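Local coordinates for protein DyP (Bjerkandera adusta, PDB 3MM3) that uses a heme b cofactor in what is probably peroxidase chemistry, as a dye-decolorizing peroxidase of the DyP family, at residues 291-296 / 308-313. The protein carries 1 engineered substitution. Residues are numbered along the deposited sequence; the frame is centred on the assembly and turned at random.
Sequences FDYSDT and HVRKTN. With HEM (protoporphyrin IX containing Fe), chain B.
Tyr293 and Arg310 lie flat along each other, running in opposite directions, and this is the tight part of the contact. With CG anti to the backbone N (chi1 -174°) and the chain extended to NE, the arginine runs along the ring. Its CG lies 3.9 Å from the Tyr293 centroid; the guanidinium continues over the CB end, its plane 4° from the ring's. Phe291 CD1 lies over the rim of the opposite face. Arginine suits this place, giving the ring an aliphatic arm and its neighbours a flat cation: NH2 donates to Thr296 O (2.9 Å) from above the carbonyl plane, and NE forms a salt bridge with Asp317, which probably balances the buried charge. Tyrosine suits its own because its hydroxyl reaches helix 308-312: OH meets Val309 CG2 at 3.4 Å and a water that also lies within hydrogen-bonding distance of Asn313 O and heme O1D. Asparagine offers an amide N-H, and Asn313 ND2 grips heme O2D directly (2.9 Å). By contrast, the outer side of the turn from Tyr293 to Thr296 is loose: Ser294 and Asp295 are exposed and do not touch the helix. His308 NE2 binds the heme iron, so the chemistry links the loop's buried side, through the proximal helix and a water, to a heme propionate.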
ATOM      1  N   PHE A 291      12.950   5.477 -14.978  1.00  7.71           N
ATOM      2  CA  PHE A 291      12.553   6.843 -15.285  1.00  7.24           C
ATOM      3  C   PHE A 291      12.639   7.655 -14.007  1.00  7.41           C
ATOM      4  O   PHE A 291      12.607   7.093 -12.901  1.00  7.22           O
ATOM      5  CB  PHE A 291      11.127   6.891 -15.884  1.00  7.41           C
ATOM      6  CG  PHE A 291      10.035   6.466 -14.922  1.00  7.23           C
ATOM      7  CD1 PHE A 291       9.351   7.412 -14.154  1.00  6.36           C
ATOM      8  CD2 PHE A 291       9.711   5.124 -14.771  1.00  7.40           C
ATOM      9  CE1 PHE A 291       8.350   7.021 -13.268  1.00  7.07           C
ATOM     10  CE2 PHE A 291       8.718   4.722 -13.874  1.00  7.53           C
ATOM     11  CZ  PHE A 291       8.033   5.670 -13.126  1.00  7.73           C
ATOM     12  N   ASP A 292      12.747   8.966 -14.146  1.00  7.79           N
ATOM     13  CA  ASP A 292      12.869   9.820 -12.967  1.00  7.87           C
ATOM     14  C   ASP A 292      12.248  11.207 -13.102  1.00  7.94           C
ATOM     15  O   ASP A 292      12.492  12.071 -12.265  1.00  7.98           O
ATOM     16  CB  ASP A 292      14.346   9.931 -12.533  1.00  8.68           C
ATOM     17  CG  ASP A 292      15.228  10.567 -13.583  1.00 10.38           C
ATOM     18  OD1 ASP A 292      14.715  11.063 -14.604  1.00 10.47           O
ATOM     19  OD2 ASP A 292      16.461  10.575 -13.370  1.00 13.62           O
ATOM     20  N   TYR A 293      11.450  11.401 -14.156  1.00  7.59           N
ATOM     21  CA  TYR A 293      10.806  12.690 -14.486  1.00  7.96           C
ATOM     22  C   TYR A 293      11.754  13.784 -14.958  1.00  8.16           C
ATOM     23  O   TYR A 293      11.307  14.904 -15.215  1.00  8.35           O
ATOM     24  CB  TYR A 293       9.899  13.228 -13.354  1.00  7.88           C
ATOM     25  CG  TYR A 293       8.925  12.195 -12.860  1.00  7.70           C
ATOM     26  CD1 TYR A 293       7.976  11.645 -13.722  1.00  7.15           C
ATOM     27  CD2 TYR A 293       8.986  11.723 -11.549  1.00  7.85           C
ATOM     28  CE1 TYR A 293       7.107  10.659 -13.284  1.00  7.37           C
ATOM     29  CE2 TYR A 293       8.100  10.749 -11.093  1.00  6.70           C
ATOM     30  CZ  TYR A 293       7.171  10.217 -11.972  1.00  7.21           C
ATOM     31  OH  TYR A 293       6.298   9.235 -11.563  1.00  7.26           O
ATOM     32  N   SER A 294      13.045  13.468 -15.090  1.00  9.02           N
ATOM     33  CA  SER A 294      14.047  14.492 -15.430  1.00  9.69           C
ATOM     34  C   SER A 294      13.809  15.152 -16.782  1.00 10.51           C
ATOM     35  O   SER A 294      14.265  16.277 -17.007  1.00 11.10           O
ATOM     36  CB  SER A 294      15.473  13.938 -15.366  1.00  9.73           C
ATOM     37  OG  SER A 294      15.666  12.929 -16.330  1.00 11.13           O
ATOM     38  N   ASP A 295      13.086  14.470 -17.668  1.00 10.30           N
ATOM     39  CA  ASP A 295      12.754  15.050 -18.975  1.00 10.85           C
ATOM     40  C   ASP A 295      11.384  15.736 -18.998  1.00 10.51           C
ATOM     41  O   ASP A 295      10.904  16.116 -20.067  1.00 10.23           O
ATOM     42  CB  ASP A 295      12.860  13.992 -20.073  1.00 12.34           C
ATOM     43  CG  ASP A 295      14.307  13.580 -20.356  1.00 14.69           C
ATOM     44  OD1 ASP A 295      15.251  14.235 -19.846  1.00 17.82           O
ATOM     45  OD2 ASP A 295      14.500  12.590 -21.095  1.00 20.06           O
ATOM     46  N   THR A 296      10.765  15.905 -17.829  1.00  9.31           N
ATOM     47  CA  THR A 296       9.435  16.512 -17.730  1.00  9.48           C
ATOM     48  C   THR A 296       9.281  17.257 -16.413  1.00  9.27           C
ATOM     49  O   THR A 296       8.196  17.342 -15.845  1.00  9.11           O
ATOM     50  CB  THR A 296       8.298  15.466 -17.975  1.00  8.66           C
ATOM     51  OG1 THR A 296       7.033  16.128 -18.159  1.00  9.21           O
ATOM     52  CG2 THR A 296       8.209  14.424 -16.847  1.00  9.37           C
ATOM     53  N   HIS A 308      -0.667  10.041  -9.669  1.00  6.73           N
ATOM     54  CA  HIS A 308      -0.519   9.218  -8.461  1.00  6.44           C
ATOM     55  C   HIS A 308       0.930   8.837  -8.157  1.00  6.12           C
ATOM     56  O   HIS A 308       1.431   9.136  -7.069  1.00  6.19           O
ATOM     57  CB  HIS A 308      -1.401   7.967  -8.562  1.00  6.12           C
ATOM     58  CG  HIS A 308      -1.351   7.078  -7.353  1.00  5.71           C
ATOM     59  ND1 HIS A 308      -1.920   7.432  -6.145  1.00  6.19           N
ATOM     60  CD2 HIS A 308      -0.821   5.843  -7.173  1.00  5.86           C
ATOM     61  CE1 HIS A 308      -1.728   6.456  -5.271  1.00  6.29           C
ATOM     62  NE2 HIS A 308      -1.080   5.470  -5.872  1.00  6.27           N
ATOM     63  N   VAL A 309       1.607   8.182  -9.099  1.00  5.87           N
ATOM     64  CA  VAL A 309       2.951   7.677  -8.787  1.00  6.77           C
ATOM     65  C   VAL A 309       3.969   8.797  -8.602  1.00  6.46           C
ATOM     66  O   VAL A 309       4.923   8.658  -7.833  1.00  6.69           O
ATOM     67  CB  VAL A 309       3.459   6.617  -9.806  1.00  6.91           C
ATOM     68  CG1 VAL A 309       2.527   5.409  -9.813  1.00  7.76           C
ATOM     69  CG2 VAL A 309       3.609   7.183 -11.216  1.00  7.24           C
ATOM     70  N   ARG A 310       3.747   9.909  -9.290  1.00  6.63           N
ATOM     71  CA  ARG A 310       4.632  11.063  -9.200  1.00  6.52           C
ATOM     72  C   ARG A 310       4.469  11.787  -7.870  1.00  6.78           C
ATOM     73  O   ARG A 310       5.440  12.280  -7.302  1.00  6.94           O
ATOM     74  CB  ARG A 310       4.389  12.010 -10.371  1.00  7.11           C
ATOM     75  CG  ARG A 310       5.363  13.167 -10.441  1.00  7.25           C
ATOM     76  CD  ARG A 310       5.239  13.855 -11.786  1.00  8.95           C
ATOM     77  NE  ARG A 310       6.280  14.863 -11.966  1.00  8.35           N
ATOM     78  CZ  ARG A 310       6.495  15.540 -13.090  1.00  8.99           C
ATOM     79  NH1 ARG A 310       5.717  15.348 -14.155  1.00  9.37           N
ATOM     80  NH2 ARG A 310       7.491  16.411 -13.147  1.00  8.68           N
ATOM     81  N   LYS A 311       3.242  11.837  -7.371  1.00  6.34           N
ATOM     82  CA  LYS A 311       2.982  12.397  -6.050  1.00  6.56           C
ATOM     83  C   LYS A 311       3.559  11.540  -4.927  1.00  6.89           C
ATOM     84  O   LYS A 311       4.061  12.068  -3.940  1.00  7.58           O
ATOM     85  CB  LYS A 311       1.482  12.565  -5.840  1.00  6.49           C
ATOM     86  CG  LYS A 311       0.889  13.739  -6.617  1.00  6.98           C
ATOM     87  CD  LYS A 311       1.072  15.068  -5.876  1.00  7.38           C
ATOM     88  CE  LYS A 311      -0.173  15.924  -6.055  1.00  7.89           C
ATOM     89  NZ  LYS A 311      -0.136  17.147  -5.197  1.00  8.51           N
ATOM     90  N   THR A 312       3.473  10.221  -5.059  1.00  6.96           N
ATOM     91  CA  THR A 312       3.851   9.351  -3.951  1.00  7.43           C
ATOM     92  C   THR A 312       5.337   8.977  -3.996  1.00  7.39           C
ATOM     93  O   THR A 312       5.908   8.601  -2.972  1.00  7.82           O
ATOM     94  CB  THR A 312       2.977   8.095  -3.878  1.00  7.12           C
ATOM     95  OG1 THR A 312       3.113   7.379  -5.110  1.00  7.68           O
ATOM     96  CG2 THR A 312       1.488   8.447  -3.648  1.00  7.59           C
ATOM     97  N   ASN A 313       5.949   9.095  -5.174  1.00  7.03           N
ATOM     98  CA  ASN A 313       7.401   8.961  -5.334  1.00  6.92           C
ATOM     99  C   ASN A 313       7.876   9.989  -6.356  1.00  6.96           C
ATOM    100  O   ASN A 313       7.886   9.728  -7.564  1.00  7.65           O
ATOM    101  CB  ASN A 313       7.809   7.554  -5.761  1.00  6.94           C
ATOM    102  CG  ASN A 313       9.311   7.423  -5.990  1.00  7.73           C
ATOM    103  OD1 ASN A 313      10.083   8.347  -5.702  1.00  9.56           O
ATOM    104  ND2 ASN A 313       9.733   6.269  -6.520  1.00  8.93           N
TER
HETATM  105  CHA HEM B 501       1.851   3.021  -7.102  1.00  5.18           C
HETATM  106  CHB HEM B 501      -2.909   2.254  -7.328  1.00  6.39           C
HETATM  107  CHC HEM B 501      -3.414   4.075  -2.883  1.00  5.57           C
HETATM  108  CHD HEM B 501       1.316   4.957  -2.670  1.00  4.99           C
HETATM  109  C1A HEM B 501       0.611   2.685  -7.564  1.00  5.29           C
HETATM  110  C2A HEM B 501       0.319   2.147  -8.870  1.00  6.50           C
HETATM  111  C3A HEM B 501      -0.999   1.945  -8.935  1.00  6.13           C
HETATM  112  C4A HEM B 501      -1.576   2.324  -7.671  1.00  6.51           C
HETATM  113  CMA HEM B 501      -1.802   1.388 -10.122  1.00  7.78           C
HETATM  114  CAA HEM B 501       1.369   1.906  -9.979  1.00  7.25           C
HETATM  115  CBA HEM B 501       2.203   0.639  -9.768  1.00  8.60           C
HETATM  116  CGA HEM B 501       3.568   0.930  -9.185  1.00 13.18           C
HETATM  117  O1A HEM B 501       4.187   1.939  -9.582  1.00 15.11           O
HETATM  118  O2A HEM B 501       4.058   0.148  -8.362  1.00 16.29           O
HETATM  119  C1B HEM B 501      -3.467   2.666  -6.145  1.00  6.18           C
HETATM  120  C2B HEM B 501      -4.857   2.531  -5.771  1.00  6.12           C
HETATM  121  C3B HEM B 501      -4.995   3.027  -4.538  1.00  6.42           C
HETATM  122  C4B HEM B 501      -3.685   3.477  -4.094  1.00  4.99           C
HETATM  123  CMB HEM B 501      -5.947   1.936  -6.683  1.00  7.64           C
HETATM  124  CAB HEM B 501      -6.272   3.119  -3.683  1.00  7.07           C
HETATM  125  CBB HEM B 501      -7.306   2.281  -3.829  1.00  8.60           C
HETATM  126  C1C HEM B 501      -2.188   4.528  -2.462  1.00  5.47           C
HETATM  127  C2C HEM B 501      -1.937   5.258  -1.237  1.00  5.72           C
HETATM  128  C3C HEM B 501      -0.612   5.515  -1.188  1.00  6.10           C
HETATM  129  C4C HEM B 501      -0.017   4.950  -2.373  1.00  5.42           C
HETATM  130  CMC HEM B 501      -3.032   5.614  -0.205  1.00  7.22           C
HETATM  131  CAC HEM B 501       0.192   6.252  -0.097  1.00  7.04           C
HETATM  132  CBC HEM B 501      -0.323   7.284   0.569  1.00  6.86           C
HETATM  133  C1D HEM B 501       1.886   4.442  -3.800  1.00  5.38           C
HETATM  134  C2D HEM B 501       3.301   4.392  -4.030  1.00  6.37           C
HETATM  135  C3D HEM B 501       3.466   3.807  -5.398  1.00  6.57           C
HETATM  136  C4D HEM B 501       2.134   3.559  -5.873  1.00  4.42           C
HETATM  137  CMD HEM B 501       4.448   4.819  -3.098  1.00  7.57           C
HETATM  138  CAD HEM B 501       4.799   3.560  -6.103  1.00  6.91           C
HETATM  139  CBD HEM B 501       5.269   4.899  -6.666  1.00  7.11           C
HETATM  140  CGD HEM B 501       6.655   4.800  -7.257  1.00  7.09           C
HETATM  141  O1D HEM B 501       6.847   5.268  -8.408  1.00  7.92           O
HETATM  142  O2D HEM B 501       7.578   4.269  -6.595  1.00  6.86           O
HETATM  143  NA  HEM B 501      -0.564   2.764  -6.855  1.00  5.85           N
HETATM  144  NB  HEM B 501      -2.760   3.248  -5.098  1.00  5.55           N
HETATM  145  NC  HEM B 501      -1.005   4.377  -3.145  1.00  5.43           N
HETATM  146  ND  HEM B 501       1.207   3.925  -4.905  1.00  5.37           N
HETATM  147 FE   HEM B 501      -0.799   3.606  -5.003  1.00  5.95          FE
HETATM  148  O   HOH W   1       7.230   7.822  -9.401  1.00  7.25           O